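PDB 4HIZ: endosialidase from Enterobacteria phage phi92, which cleaves polysialic acid internally as a phage endosialidase, hydrolysing alpha2,8 and alpha2,9 linkages between sialic acid units. Local coordinates for residues C288-H293 / Y309-I314; P316-I321 / I339-A344; N346-C351 / T362-S367; S369-T374 / Y387-N392; H395-P400 / G418-Q423. All coordinates share one frame; numbering follows the deposited sequence.

Interaction 1 of 5, residues C288-H293 / Y309-I314; sequences CVTETH and YHNGDI
A classic beta bulge begins the pairing of strands 291-297 and 304-311, a hairpin of the catalytic beta-propeller, where Thr290 and Glu291 both face His310. His310 O takes a short bond from Thr290 N (2.7 Å) and a weak one from Glu291 N (3.4 Å), while His310 N returns a bond to Glu291 O. The side chain of Thr290 then ties the bulge to the turn beyond the partner strand. With OG1 beside its own backbone N (chi1 -64°), the hydroxyl accepts from Gly312 N at 2.7 Å and donates to Asp313 OD2 at 2.6 Å, on the anti side of the carboxylate and well out of its plane. The same turn is shaped by Asn311, whose OD1 accepts from Asp313 N (an Asx turn) and from Ile314 N (together an Asx motif) and whose ND2 donates to Ile314 O. Across the bulge, Thr290 CB rests over one face of the His310 imidazole, 4.1 Å from its centroid, as a CH-pi contact. Glu291 runs alongside that ring, its OE1 at the imidazole edge 3.5 Å from His310 CE1, with the carboxylate nearly perpendicular to the ring (87°). Water 1 links His310 ND1 with Glu291 O. Since the Thr290 hydroxyl both gives and receives a bond, its rotation is probably fixed, and one side-chain oxygen supplies both of the side-chain hydrogen bonds from the bulge to the turn.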
# COMPACT_ATOMS: atom_id res chain seq x y z
N CYS A 288 -21.26 30.30 27.30
CA CYS A 288 -21.33 29.09 26.43
C CYS A 288 -20.35 29.17 25.25
O CYS A 288 -20.28 30.18 24.54
CB CYS A 288 -22.78 28.87 25.89
SG CYS A 288 -22.99 27.28 25.03
N VAL A 289 -19.59 28.09 25.05
CA VAL A 289 -18.82 27.95 23.79
C VAL A 289 -19.27 26.68 23.10
O VAL A 289 -19.28 25.59 23.69
CB VAL A 289 -17.30 27.92 24.06
CG1 VAL A 289 -16.47 27.66 22.72
CG2 VAL A 289 -16.84 29.24 24.69
N THR A 290 -19.68 26.83 21.86
CA THR A 290 -20.10 25.67 21.07
C THR A 290 -18.85 25.06 20.44
O THR A 290 -18.64 23.84 20.53
CB THR A 290 -21.08 26.10 19.98
OG1 THR A 290 -22.26 26.62 20.61
CG2 THR A 290 -21.52 24.91 19.12
N GLU A 291 -18.05 25.90 19.81
CA GLU A 291 -16.80 25.44 19.17
C GLU A 291 -15.77 26.52 19.23
O GLU A 291 -16.09 27.70 19.08
CB GLU A 291 -16.99 25.10 17.66
CG GLU A 291 -17.79 23.83 17.40
CD GLU A 291 -18.16 23.64 15.93
OE1 GLU A 291 -18.18 24.63 15.18
OE2 GLU A 291 -18.42 22.50 15.50
N THR A 292 -14.51 26.11 19.45
CA THR A 292 -13.35 26.94 19.11
C THR A 292 -12.88 26.53 17.71
O THR A 292 -12.93 25.33 17.35
CB THR A 292 -12.20 26.79 20.14
OG1 THR A 292 -11.79 25.43 20.27
CG2 THR A 292 -12.65 27.29 21.56
N HIS A 293 -12.42 27.51 16.95
CA HIS A 293 -12.30 27.31 15.49
C HIS A 293 -11.43 28.39 14.91
O HIS A 293 -11.69 29.59 15.14
CB HIS A 293 -13.72 27.34 14.88
CG HIS A 293 -13.76 27.22 13.38
ND1 HIS A 293 -13.65 28.31 12.54
CD2 HIS A 293 -13.95 26.14 12.56
CE1 HIS A 293 -13.79 27.91 11.28
NE2 HIS A 293 -13.97 26.60 11.27
N TYR A 309 -14.27 31.63 18.00
CA TYR A 309 -15.25 30.80 18.73
C TYR A 309 -16.66 31.31 18.48
O TYR A 309 -16.87 32.44 18.00
CB TYR A 309 -15.00 30.84 20.27
CG TYR A 309 -15.61 32.07 20.96
CD1 TYR A 309 -14.96 33.30 20.93
CD2 TYR A 309 -16.83 31.97 21.62
CE1 TYR A 309 -15.48 34.42 21.57
CE2 TYR A 309 -17.39 33.10 22.24
CZ TYR A 309 -16.70 34.31 22.20
OH TYR A 309 -17.25 35.44 22.81
N HIS A 310 -17.62 30.45 18.76
CA HIS A 310 -19.01 30.93 18.80
C HIS A 310 -19.82 30.13 19.80
O HIS A 310 -19.45 28.99 20.20
CB HIS A 310 -19.64 30.86 17.39
CG HIS A 310 -20.13 29.50 16.99
ND1 HIS A 310 -19.30 28.50 16.55
CD2 HIS A 310 -21.39 28.98 16.97
CE1 HIS A 310 -20.01 27.42 16.26
NE2 HIS A 310 -21.29 27.68 16.52
N ASN A 311 -20.93 30.74 20.20
CA ASN A 311 -21.99 30.06 20.92
C ASN A 311 -23.15 30.00 19.94
O ASN A 311 -23.69 31.05 19.56
CB ASN A 311 -22.38 30.88 22.17
CG ASN A 311 -23.84 30.65 22.56
OD1 ASN A 311 -24.36 29.53 22.43
ND2 ASN A 311 -24.52 31.72 23.05
N GLY A 312 -23.52 28.78 19.52
CA GLY A 312 -24.69 28.59 18.68
C GLY A 312 -25.77 27.75 19.36
O GLY A 312 -26.70 27.28 18.70
N ASP A 313 -25.64 27.58 20.68
CA ASP A 313 -26.51 26.69 21.46
C ASP A 313 -27.57 27.46 22.23
O ASP A 313 -28.71 26.99 22.38
CB ASP A 313 -25.69 25.86 22.47
CG ASP A 313 -24.98 24.67 21.82
OD1 ASP A 313 -25.67 23.68 21.49
OD2 ASP A 313 -23.73 24.70 21.64
N ILE A 314 -27.20 28.64 22.73
CA ILE A 314 -28.10 29.43 23.58
C ILE A 314 -28.35 30.79 22.93
O ILE A 314 -27.41 31.50 22.61
CB ILE A 314 -27.45 29.71 24.96
CG1 ILE A 314 -26.82 28.45 25.57
CG2 ILE A 314 -28.47 30.37 25.91
CD1 ILE A 314 -27.80 27.30 25.84
O HOH W 1 -16.46 28.56 16.24

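Interaction 2 of 5, residues P316-I321 / I339-A344; sequences PRRLGI and ISQEYA
Leu319 and Ile339 meet where an inner strand of a four-stranded propeller blade runs past the end of its outer strand, 335-338, and the short helix 341-344 follows. This is the tight end of the contact. Ile339 N donates to Leu319 O at 2.9 Å. Leu319 CD2 packs against Ile339 CD1 at 3.6 Å, the two side chains crossing at a slant, and Leu319 CB touches the methyl of Ala344 at 4.0 Å. Water 2 bridges the same backbones, accepting from Leu319 N and donating to Ile339 O. Beyond Leu319, in the loop that includes exposed Pro316, apolar packing gives way to polar side chains. Gln341, bent at chi2 (68°), brings its amide back to the loop, with Pro316 CB 3.9 Å from Gln341 OE1. That oxygen gets a weak bond from Arg318 NH1, and the amide and guanidinium planes are nearly coplanar. Arg318 has a firmer partner elsewhere, a salt bridge from NE to Asp286, and Arg317 sends its NH1 away to Ala347 O. Two donors grip Arg317 O from opposite faces of its carbonyl plane: Gln341 NE2 at 2.9 Å and Arg318 NH1 at 3.1 Å.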
# COMPACT_ATOMS: atom_id res chain seq x y z
N PRO A 316 -29.09 34.62 23.29
CA PRO A 316 -28.54 35.19 22.05
C PRO A 316 -27.18 34.58 21.71
O PRO A 316 -26.38 34.33 22.61
CB PRO A 316 -28.40 36.68 22.41
CG PRO A 316 -28.15 36.67 23.90
CD PRO A 316 -29.00 35.54 24.44
N ARG A 317 -26.95 34.33 20.43
CA ARG A 317 -25.64 33.82 20.00
C ARG A 317 -24.54 34.83 20.29
O ARG A 317 -24.78 36.05 20.34
CB ARG A 317 -25.63 33.53 18.50
CG ARG A 317 -26.51 32.36 18.11
CD ARG A 317 -26.13 31.80 16.76
NE ARG A 317 -27.06 30.74 16.46
CZ ARG A 317 -26.84 29.79 15.59
NH1 ARG A 317 -25.69 29.78 14.93
NH2 ARG A 317 -27.76 28.86 15.40
N ARG A 318 -23.31 34.34 20.47
CA ARG A 318 -22.12 35.20 20.49
C ARG A 318 -21.12 34.61 19.50
O ARG A 318 -21.06 33.39 19.36
CB ARG A 318 -21.46 35.25 21.87
CG ARG A 318 -22.07 36.28 22.85
CD ARG A 318 -23.35 35.76 23.42
NE ARG A 318 -23.90 36.69 24.42
CZ ARG A 318 -24.69 37.72 24.13
NH1 ARG A 318 -25.02 37.92 22.85
NH2 ARG A 318 -25.16 38.52 25.10
N LEU A 319 -20.37 35.46 18.82
CA LEU A 319 -19.34 34.94 17.91
C LEU A 319 -18.19 35.93 17.97
O LEU A 319 -18.41 37.15 18.00
CB LEU A 319 -19.92 34.90 16.50
CG LEU A 319 -18.97 34.32 15.44
CD1 LEU A 319 -19.76 33.53 14.35
CD2 LEU A 319 -18.09 35.39 14.78
N GLY A 320 -16.96 35.42 17.99
CA GLY A 320 -15.85 36.36 17.96
C GLY A 320 -14.55 35.64 18.15
O GLY A 320 -14.35 34.54 17.59
N ILE A 321 -13.66 36.24 18.94
CA ILE A 321 -12.34 35.65 19.15
C ILE A 321 -12.02 35.52 20.63
O ILE A 321 -12.53 36.28 21.46
CB ILE A 321 -11.25 36.48 18.46
CG1 ILE A 321 -11.05 37.87 19.13
CG2 ILE A 321 -11.58 36.61 16.93
CD1 ILE A 321 -9.91 38.67 18.49
N ILE A 339 -18.18 40.07 17.71
CA ILE A 339 -18.76 40.91 16.68
C ILE A 339 -20.19 41.27 17.10
O ILE A 339 -20.73 40.71 18.07
CB ILE A 339 -18.75 40.19 15.30
CG1 ILE A 339 -19.71 38.98 15.27
CG2 ILE A 339 -17.32 39.78 14.95
CD1 ILE A 339 -19.87 38.39 13.84
N SER A 340 -20.79 42.23 16.40
CA SER A 340 -22.12 42.73 16.73
C SER A 340 -23.19 41.65 16.63
O SER A 340 -23.08 40.75 15.79
CB SER A 340 -22.47 43.87 15.77
OG SER A 340 -21.52 44.93 15.85
N GLN A 341 -24.26 41.79 17.42
CA GLN A 341 -25.32 40.80 17.44
C GLN A 341 -25.93 40.59 16.05
O GLN A 341 -26.27 39.46 15.66
CB GLN A 341 -26.41 41.25 18.43
CG GLN A 341 -27.38 40.11 18.74
CD GLN A 341 -26.68 39.03 19.52
OE1 GLN A 341 -26.18 39.28 20.62
NE2 GLN A 341 -26.62 37.83 18.95
N GLU A 342 -26.04 41.69 15.30
CA GLU A 342 -26.63 41.66 13.96
C GLU A 342 -25.97 40.60 13.07
O GLU A 342 -26.63 39.95 12.25
CB GLU A 342 -26.47 43.04 13.30
CG GLU A 342 -26.91 43.12 11.87
CD GLU A 342 -26.89 44.53 11.30
OE1 GLU A 342 -26.42 45.46 12.00
OE2 GLU A 342 -27.34 44.72 10.15
N TYR A 343 -24.65 40.47 13.22
CA TYR A 343 -23.88 39.57 12.34
C TYR A 343 -23.55 38.24 13.02
O TYR A 343 -23.17 37.29 12.35
CB TYR A 343 -22.60 40.31 11.90
CG TYR A 343 -22.94 41.51 11.05
CD1 TYR A 343 -23.33 41.36 9.72
CD2 TYR A 343 -22.96 42.81 11.61
CE1 TYR A 343 -23.67 42.45 8.95
CE2 TYR A 343 -23.31 43.89 10.84
CZ TYR A 343 -23.65 43.72 9.52
OH TYR A 343 -23.97 44.83 8.77
N ALA A 344 -23.74 38.18 14.35
CA ALA A 344 -23.59 36.90 15.08
C ALA A 344 -24.82 36.01 14.98
O ALA A 344 -24.72 34.77 15.11
CB ALA A 344 -23.28 37.16 16.57
O HOH W 2 -21.36 38.24 19.20

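Interaction 3 of 5, residues N346-C351 / T362-S367; sequences NAAEPC and TTRGTS. With NA (sodium ion), chain B.
Arg364 and Glu349 form a salt bridge on the hairpin of strands 347-355 and 358-365, and the arginine can be traced outward from the sheet. Its CB sits 3.3 Å from Ala348 O, the oxygen that also accepts from Arg364 N in a hydrogen-bonded antiparallel pair. CG leaves anti to the backbone N (chi1 171°) and passes Thr397 O of a neighbouring loop. Arg364 CD comes within 3.3 Å of Glu349 OE1. NE lies farther from that oxygen, and Arg364 NH1 closes the bridge to Glu349 OE1 at 2.9 Å. Glu349 OE1 lies at the guanidinium edge, near its plane, but is itself approached from above the carboxylate plane, the two flat groups standing 73° apart. Water 6 donates to Glu349 OE2 and takes a weak bond from NH1, while Gln87 gives Glu349 OE1 a second hydrogen bond. At the loop end, Thr366 N bonds Asn346 O at 2.9 Å, and water 3 joins Asn346 ND2 to Thr366 OG1. A sodium ion is bound there by Ser367 OG (2.7 Å), which also bonds Ser369 N, and by two waters, one of which accepts from Asn346 ND2. At the other end, Cys351 and Thr362 exchange two backbone bonds. Between Ala348 and Cys351 the register slips by one residue, with Glu349 at positive phi (50°): a beta bulge in the first two strands of a propeller blade.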
# COMPACT_ATOMS: atom_id res chain seq x y z
N ASN A 346 -27.61 33.64 13.67
CA ASN A 346 -27.51 32.67 12.56
C ASN A 346 -26.09 32.51 11.99
O ASN A 346 -25.92 32.37 10.78
CB ASN A 346 -28.43 33.10 11.42
CG ASN A 346 -29.87 33.32 11.89
OD1 ASN A 346 -30.45 34.42 11.76
ND2 ASN A 346 -30.43 32.29 12.46
N ALA A 347 -25.09 32.50 12.86
CA ALA A 347 -23.69 32.44 12.43
C ALA A 347 -22.88 31.50 13.31
O ALA A 347 -23.27 31.20 14.45
CB ALA A 347 -23.09 33.87 12.40
N ALA A 348 -21.74 31.05 12.78
CA ALA A 348 -20.90 30.08 13.46
C ALA A 348 -19.50 30.14 12.86
O ALA A 348 -19.29 30.76 11.81
CB ALA A 348 -21.46 28.65 13.21
N GLU A 349 -18.55 29.49 13.54
CA GLU A 349 -17.28 29.07 12.94
C GLU A 349 -16.56 30.15 12.17
O GLU A 349 -16.33 30.04 10.96
CB GLU A 349 -17.54 27.86 12.03
CG GLU A 349 -17.88 26.64 12.87
CD GLU A 349 -18.29 25.42 12.05
OE1 GLU A 349 -18.32 25.49 10.80
OE2 GLU A 349 -18.61 24.37 12.67
N PRO A 350 -16.15 31.21 12.88
CA PRO A 350 -15.36 32.26 12.22
C PRO A 350 -13.99 31.76 11.75
O PRO A 350 -13.31 31.06 12.51
CB PRO A 350 -15.17 33.31 13.33
CG PRO A 350 -15.27 32.49 14.62
CD PRO A 350 -16.36 31.48 14.31
N CYS A 351 -13.59 32.15 10.54
CA CYS A 351 -12.20 31.95 10.13
C CYS A 351 -11.56 33.30 10.35
O CYS A 351 -12.12 34.34 9.95
CB CYS A 351 -12.11 31.59 8.65
SG CYS A 351 -12.70 29.89 8.31
N THR A 362 -14.32 35.82 8.63
CA THR A 362 -15.55 35.47 7.90
C THR A 362 -16.39 34.57 8.77
O THR A 362 -15.85 33.83 9.60
CB THR A 362 -15.25 34.64 6.63
OG1 THR A 362 -14.55 33.44 7.00
CG2 THR A 362 -14.42 35.43 5.64
N THR A 363 -17.72 34.58 8.57
CA THR A 363 -18.57 33.69 9.34
C THR A 363 -19.20 32.66 8.43
O THR A 363 -19.28 32.86 7.21
CB THR A 363 -19.76 34.44 10.02
OG1 THR A 363 -20.54 35.07 9.00
CG2 THR A 363 -19.27 35.51 11.00
N ARG A 364 -19.61 31.57 9.05
CA ARG A 364 -20.52 30.61 8.43
C ARG A 364 -21.97 31.02 8.74
O ARG A 364 -22.31 31.27 9.90
CB ARG A 364 -20.31 29.25 9.08
CG ARG A 364 -21.37 28.19 8.68
CD ARG A 364 -20.93 26.85 9.25
NE ARG A 364 -22.01 25.88 9.21
CZ ARG A 364 -21.88 24.60 9.51
NH1 ARG A 364 -20.71 24.11 9.87
NH2 ARG A 364 -22.94 23.80 9.43
N GLY A 365 -22.82 31.05 7.71
CA GLY A 365 -24.26 31.28 7.91
C GLY A 365 -24.92 29.95 8.29
O GLY A 365 -24.54 28.89 7.75
N THR A 366 -25.92 29.98 9.19
CA THR A 366 -26.48 28.71 9.62
C THR A 366 -27.90 28.49 9.14
O THR A 366 -28.51 27.45 9.44
CB THR A 366 -26.39 28.53 11.16
OG1 THR A 366 -27.11 29.60 11.79
CG2 THR A 366 -24.90 28.54 11.64
N SER A 367 -28.41 29.42 8.33
CA SER A 367 -29.76 29.25 7.77
C SER A 367 -29.85 29.65 6.31
O SER A 367 -29.36 30.70 5.91
CB SER A 367 -30.78 30.06 8.60
OG SER A 367 -32.07 30.07 7.99
NA NA B . -33.83 30.84 9.89
O HOH W 3 -29.74 29.68 12.15
O HOH W 4 -33.12 31.81 12.16
O HOH W 5 -16.05 31.03 8.31
O HOH W 6 -18.68 21.88 10.80
O HOH W 7 -35.94 32.27 8.77

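Interaction 4 of 5, residues S369-T374 / Y387-N392; sequences SAAGST and YLRFPN
Arg389 NH1 donates to Gly372 O at 2.9 Å in a nearly straight bond (162°). The oxygen lies in the guanidinium plane and the donor in the carbonyl plane. Next to it, Phe390 N bonds Ser373 O, also at 2.9 Å. The arginine reaches Gly372 by folding back, bent at chi2 (83°) and again at chi3 (69°), while its NH2 is engaged by Glu342 O of helix 341-344. Water 8 accepts from Gly372 N and lies 2.8 Å from Phe390 O. The contact belongs to the outer edge of a four-stranded antiparallel propeller blade: Thr374, the first residue of strand 374-378, is a non-hydrogen-bonded partner of Arg389, the last of strand 386-389. Ahead of Thr374, residues 371-373 fold over the arginine. Ala371 CB sits above the centre of the guanidinium, 3.4 Å from Arg389 CZ, so one face of the charged group is covered by a methyl. Thr374 OG1 lies 3.6 Å from Arg389 CD, without a hydrogen bond to the guanidinium. Farther along the strand, Thr374 CG2 meets Tyr387 at CB and near the ring plane. Beyond Arg389, the Phe390 ring turns its edge to Ser373 O, 3.4 Å from Phe390 CD1, and CD1 also touches Ser373 CB.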
# COMPACT_ATOMS: atom_id res chain seq x y z
N SER A 369 -32.49 30.66 5.08
CA SER A 369 -33.55 31.66 4.99
C SER A 369 -33.32 32.89 5.88
O SER A 369 -34.26 33.62 6.25
CB SER A 369 -34.89 31.02 5.31
OG SER A 369 -34.87 30.47 6.63
N ALA A 370 -32.07 33.11 6.24
CA ALA A 370 -31.71 34.33 6.94
C ALA A 370 -30.37 34.80 6.39
O ALA A 370 -29.63 34.02 5.81
CB ALA A 370 -31.63 34.05 8.42
N ALA A 371 -30.06 36.08 6.60
CA ALA A 371 -28.79 36.66 6.14
C ALA A 371 -27.64 35.76 6.61
O ALA A 371 -27.61 35.30 7.76
CB ALA A 371 -28.64 38.07 6.66
N GLY A 372 -26.70 35.50 5.70
CA GLY A 372 -25.72 34.45 5.95
C GLY A 372 -24.33 34.99 6.20
O GLY A 372 -24.16 36.01 6.87
N SER A 373 -23.32 34.33 5.63
CA SER A 373 -21.92 34.71 5.89
C SER A 373 -21.65 36.20 5.73
O SER A 373 -22.18 36.87 4.81
CB SER A 373 -21.01 33.99 4.89
OG SER A 373 -21.05 32.60 5.15
N THR A 374 -20.72 36.68 6.57
CA THR A 374 -20.30 38.07 6.60
C THR A 374 -18.78 38.08 6.57
O THR A 374 -18.15 37.20 7.15
CB THR A 374 -20.74 38.70 7.94
OG1 THR A 374 -22.17 38.62 8.04
CG2 THR A 374 -20.35 40.17 8.07
N TYR A 387 -18.18 45.65 8.74
CA TYR A 387 -18.84 44.44 8.24
C TYR A 387 -19.30 44.58 6.81
O TYR A 387 -19.75 45.67 6.39
CB TYR A 387 -20.11 44.19 9.07
CG TYR A 387 -19.87 44.08 10.55
CD1 TYR A 387 -19.39 42.89 11.09
CD2 TYR A 387 -20.11 45.16 11.40
CE1 TYR A 387 -19.17 42.76 12.47
CE2 TYR A 387 -19.89 45.05 12.77
CZ TYR A 387 -19.42 43.85 13.30
OH TYR A 387 -19.21 43.75 14.66
N LEU A 388 -19.25 43.45 6.09
CA LEU A 388 -19.82 43.34 4.76
C LEU A 388 -20.57 42.01 4.67
O LEU A 388 -19.95 40.94 4.67
CB LEU A 388 -18.71 43.35 3.70
CG LEU A 388 -17.96 44.67 3.45
CD1 LEU A 388 -16.73 44.43 2.58
CD2 LEU A 388 -18.89 45.68 2.77
N ARG A 389 -21.90 42.06 4.59
CA ARG A 389 -22.66 40.83 4.44
C ARG A 389 -22.53 40.31 3.01
O ARG A 389 -22.68 41.07 2.05
CB ARG A 389 -24.14 41.13 4.73
CG ARG A 389 -25.05 39.89 4.65
CD ARG A 389 -25.02 39.10 5.93
NE ARG A 389 -25.66 39.83 7.04
CZ ARG A 389 -25.87 39.30 8.24
NH1 ARG A 389 -25.46 38.06 8.52
NH2 ARG A 389 -26.50 40.01 9.18
N PHE A 390 -22.24 39.02 2.83
CA PHE A 390 -22.38 38.47 1.48
C PHE A 390 -23.85 38.42 1.11
O PHE A 390 -24.69 38.09 1.95
CB PHE A 390 -21.79 37.05 1.38
CG PHE A 390 -20.29 37.00 1.38
CD1 PHE A 390 -19.59 36.91 2.58
CD2 PHE A 390 -19.58 37.01 0.16
CE1 PHE A 390 -18.20 36.86 2.60
CE2 PHE A 390 -18.16 36.94 0.16
CZ PHE A 390 -17.49 36.84 1.38
N PRO A 391 -24.19 38.77 -0.14
CA PRO A 391 -25.60 38.71 -0.52
C PRO A 391 -26.05 37.24 -0.64
O PRO A 391 -25.22 36.31 -0.72
CB PRO A 391 -25.61 39.37 -1.91
CG PRO A 391 -24.24 39.13 -2.45
CD PRO A 391 -23.33 39.24 -1.24
N ASN A 392 -27.35 37.03 -0.57
CA ASN A 392 -27.94 35.74 -0.92
C ASN A 392 -27.75 34.60 0.10
O ASN A 392 -27.78 33.43 -0.28
CB ASN A 392 -27.52 35.29 -2.33
CG ASN A 392 -27.97 36.26 -3.41
OD1 ASN A 392 -27.17 36.69 -4.26
ND2 ASN A 392 -29.24 36.58 -3.41
O HOH W 8 -27.14 37.36 3.13
O HOH W 9 -24.53 35.72 3.25

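Interaction 5 of 5, residues H395-P400 / G418-Q423; sequences HHTNLP and GEWEGQ
His395 holds CG between its backbone N and carbonyl carbon (chi1 64°), which lays the imidazole beside the carbonyls of Trp420 and Glu421. Trp420, with CG anti to the backbone N (chi1 -176°), sends its indole back toward 395-400. The six-membered part of the indole ends against Thr397, whose CG2 is 3.7 Å from Trp420 CZ3, with Leu399 CD2 a looser neighbour of CH2. No direct hydrogen bond joins 395-400 to 418-423; water does the polar work. Water 10 accepts from His395 N at 2.9 Å, lies 2.8 Å from Trp420 O, and sits over one face of the indole. At the imidazole edge, Glu421 O is 3.6 Å from His395 CE1, while ND1 is hydrogen-bonded to Asn393 O. His396 packs against this imidazole, with His395 CD2 over the centre of its ring. The edge of the His396 ring meets Glu419 OE1, 3.7 Å from His396 CD2, the carboxylate turned 76° to the imidazole. The stronger partners lie outside: Asp426 for His396, and Asn427 with Arg428 for Glu419. Both segments are loops, one leading into strand 401-404 and the other between strands 407-413 and 435-442. Against the preceding blade, His396 is bonded through its backbone to Gly365 of strand 358-365, and Pro400 packs on Cys351 of strand 347-355.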
# COMPACT_ATOMS: atom_id res chain seq x y z
N HIS A 395 -24.54 29.97 3.34
CA HIS A 395 -24.82 29.16 4.52
C HIS A 395 -24.19 27.76 4.45
O HIS A 395 -23.84 27.27 3.35
CB HIS A 395 -26.34 29.07 4.75
CG HIS A 395 -27.07 28.37 3.65
ND1 HIS A 395 -27.32 28.97 2.43
CD2 HIS A 395 -27.59 27.13 3.58
CE1 HIS A 395 -27.97 28.12 1.65
NE2 HIS A 395 -28.15 26.99 2.32
N HIS A 396 -24.02 27.16 5.62
CA HIS A 396 -23.62 25.76 5.83
C HIS A 396 -22.15 25.50 5.66
O HIS A 396 -21.67 24.36 5.91
CB HIS A 396 -24.38 24.75 4.94
CG HIS A 396 -25.82 24.58 5.32
ND1 HIS A 396 -26.37 25.10 6.47
CD2 HIS A 396 -26.81 23.92 4.68
CE1 HIS A 396 -27.66 24.78 6.52
NE2 HIS A 396 -27.95 24.07 5.44
N THR A 397 -21.43 26.53 5.23
CA THR A 397 -19.98 26.37 5.00
C THR A 397 -19.20 27.41 5.79
O THR A 397 -19.60 28.59 5.84
CB THR A 397 -19.63 26.43 3.47
OG1 THR A 397 -18.22 26.21 3.29
CG2 THR A 397 -19.97 27.77 2.83
N ASN A 398 -18.09 26.99 6.39
CA ASN A 398 -17.11 28.00 6.80
C ASN A 398 -16.45 28.57 5.54
O ASN A 398 -16.51 27.95 4.46
CB ASN A 398 -16.08 27.46 7.81
CG ASN A 398 -15.17 26.42 7.21
OD1 ASN A 398 -15.63 25.59 6.47
ND2 ASN A 398 -13.91 26.43 7.55
N LEU A 399 -15.81 29.72 5.67
CA LEU A 399 -15.23 30.43 4.52
C LEU A 399 -13.77 30.76 4.80
O LEU A 399 -13.41 31.92 5.08
CB LEU A 399 -16.00 31.73 4.22
CG LEU A 399 -17.45 31.55 3.72
CD1 LEU A 399 -18.07 32.94 3.42
CD2 LEU A 399 -17.51 30.70 2.47
N PRO A 400 -12.90 29.76 4.74
CA PRO A 400 -11.48 30.02 5.00
C PRO A 400 -10.85 30.80 3.86
O PRO A 400 -11.35 30.83 2.70
CB PRO A 400 -10.87 28.61 5.15
CG PRO A 400 -11.73 27.79 4.18
CD PRO A 400 -13.16 28.34 4.43
N GLY A 418 -26.69 22.07 -5.06
CA GLY A 418 -27.83 22.96 -5.15
C GLY A 418 -28.20 23.63 -3.82
O GLY A 418 -29.22 24.33 -3.77
N GLU A 419 -27.43 23.42 -2.76
CA GLU A 419 -27.74 24.07 -1.48
C GLU A 419 -27.12 25.45 -1.36
O GLU A 419 -27.45 26.21 -0.44
CB GLU A 419 -27.29 23.21 -0.29
CG GLU A 419 -27.98 21.88 -0.22
CD GLU A 419 -27.57 21.05 0.99
OE1 GLU A 419 -26.78 21.54 1.83
OE2 GLU A 419 -28.06 19.92 1.11
N TRP A 420 -26.21 25.80 -2.27
CA TRP A 420 -25.44 27.05 -2.08
C TRP A 420 -26.33 28.30 -2.08
O TRP A 420 -26.20 29.21 -1.21
CB TRP A 420 -24.39 27.21 -3.18
CG TRP A 420 -23.50 28.41 -2.98
CD1 TRP A 420 -23.67 29.64 -3.54
CD2 TRP A 420 -22.25 28.47 -2.25
NE1 TRP A 420 -22.65 30.48 -3.16
CE2 TRP A 420 -21.75 29.78 -2.38
CE3 TRP A 420 -21.55 27.56 -1.46
CZ2 TRP A 420 -20.56 30.20 -1.76
CZ3 TRP A 420 -20.35 27.96 -0.86
CH2 TRP A 420 -19.88 29.28 -1.00
N GLU A 421 -27.20 28.38 -3.07
CA GLU A 421 -27.99 29.60 -3.26
C GLU A 421 -28.95 29.86 -2.11
O GLU A 421 -29.51 28.94 -1.51
CB GLU A 421 -28.79 29.51 -4.57
CG GLU A 421 -27.92 29.51 -5.87
CD GLU A 421 -27.49 28.13 -6.37
OE1 GLU A 421 -27.46 27.15 -5.57
OE2 GLU A 421 -27.17 28.06 -7.58
N GLY A 422 -29.13 31.14 -1.83
CA GLY A 422 -30.01 31.55 -0.74
C GLY A 422 -31.42 31.03 -0.96
O GLY A 422 -31.92 31.04 -2.09
N GLN A 423 -32.02 30.57 0.13
CA GLN A 423 -33.37 30.04 0.23
C GLN A 423 -33.51 28.59 -0.26
O GLN A 423 -34.53 27.96 0.01
CB GLN A 423 -34.43 30.95 -0.44
CG GLN A 423 -34.52 32.38 0.16
CD GLN A 423 -35.15 32.43 1.55
OE1 GLN A 423 -35.68 31.43 2.04
NE2 GLN A 423 -35.08 33.60 2.21
O HOH W 10 -24.15 29.01 0.63
O HOH W 11 -25.04 25.92 1.18

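How the interactions relate
The five contacts run in series along the propeller domain. Interactions 1 and 2 share one four-stranded sheet, joined by Asn311 N and Arg318 O at 2.8 Å; interactions 3 and 4 share the next, their centres 9 Å apart. The two sheets meet where His293 ND1 bonds Pro350 O (2.8 Å) and where two like-charged groups, Glu291 OE1 and Glu349 OE2, lie 2.6 Å apart. Interaction 2 also reaches interaction 4, through Ser340 N and Tyr387 OH and a stack of Tyr343 on Tyr387. Interaction 5 docks on interaction 3, Gly365 O bonding His396 N. None of the segments includes a residue of the observed glycan sites.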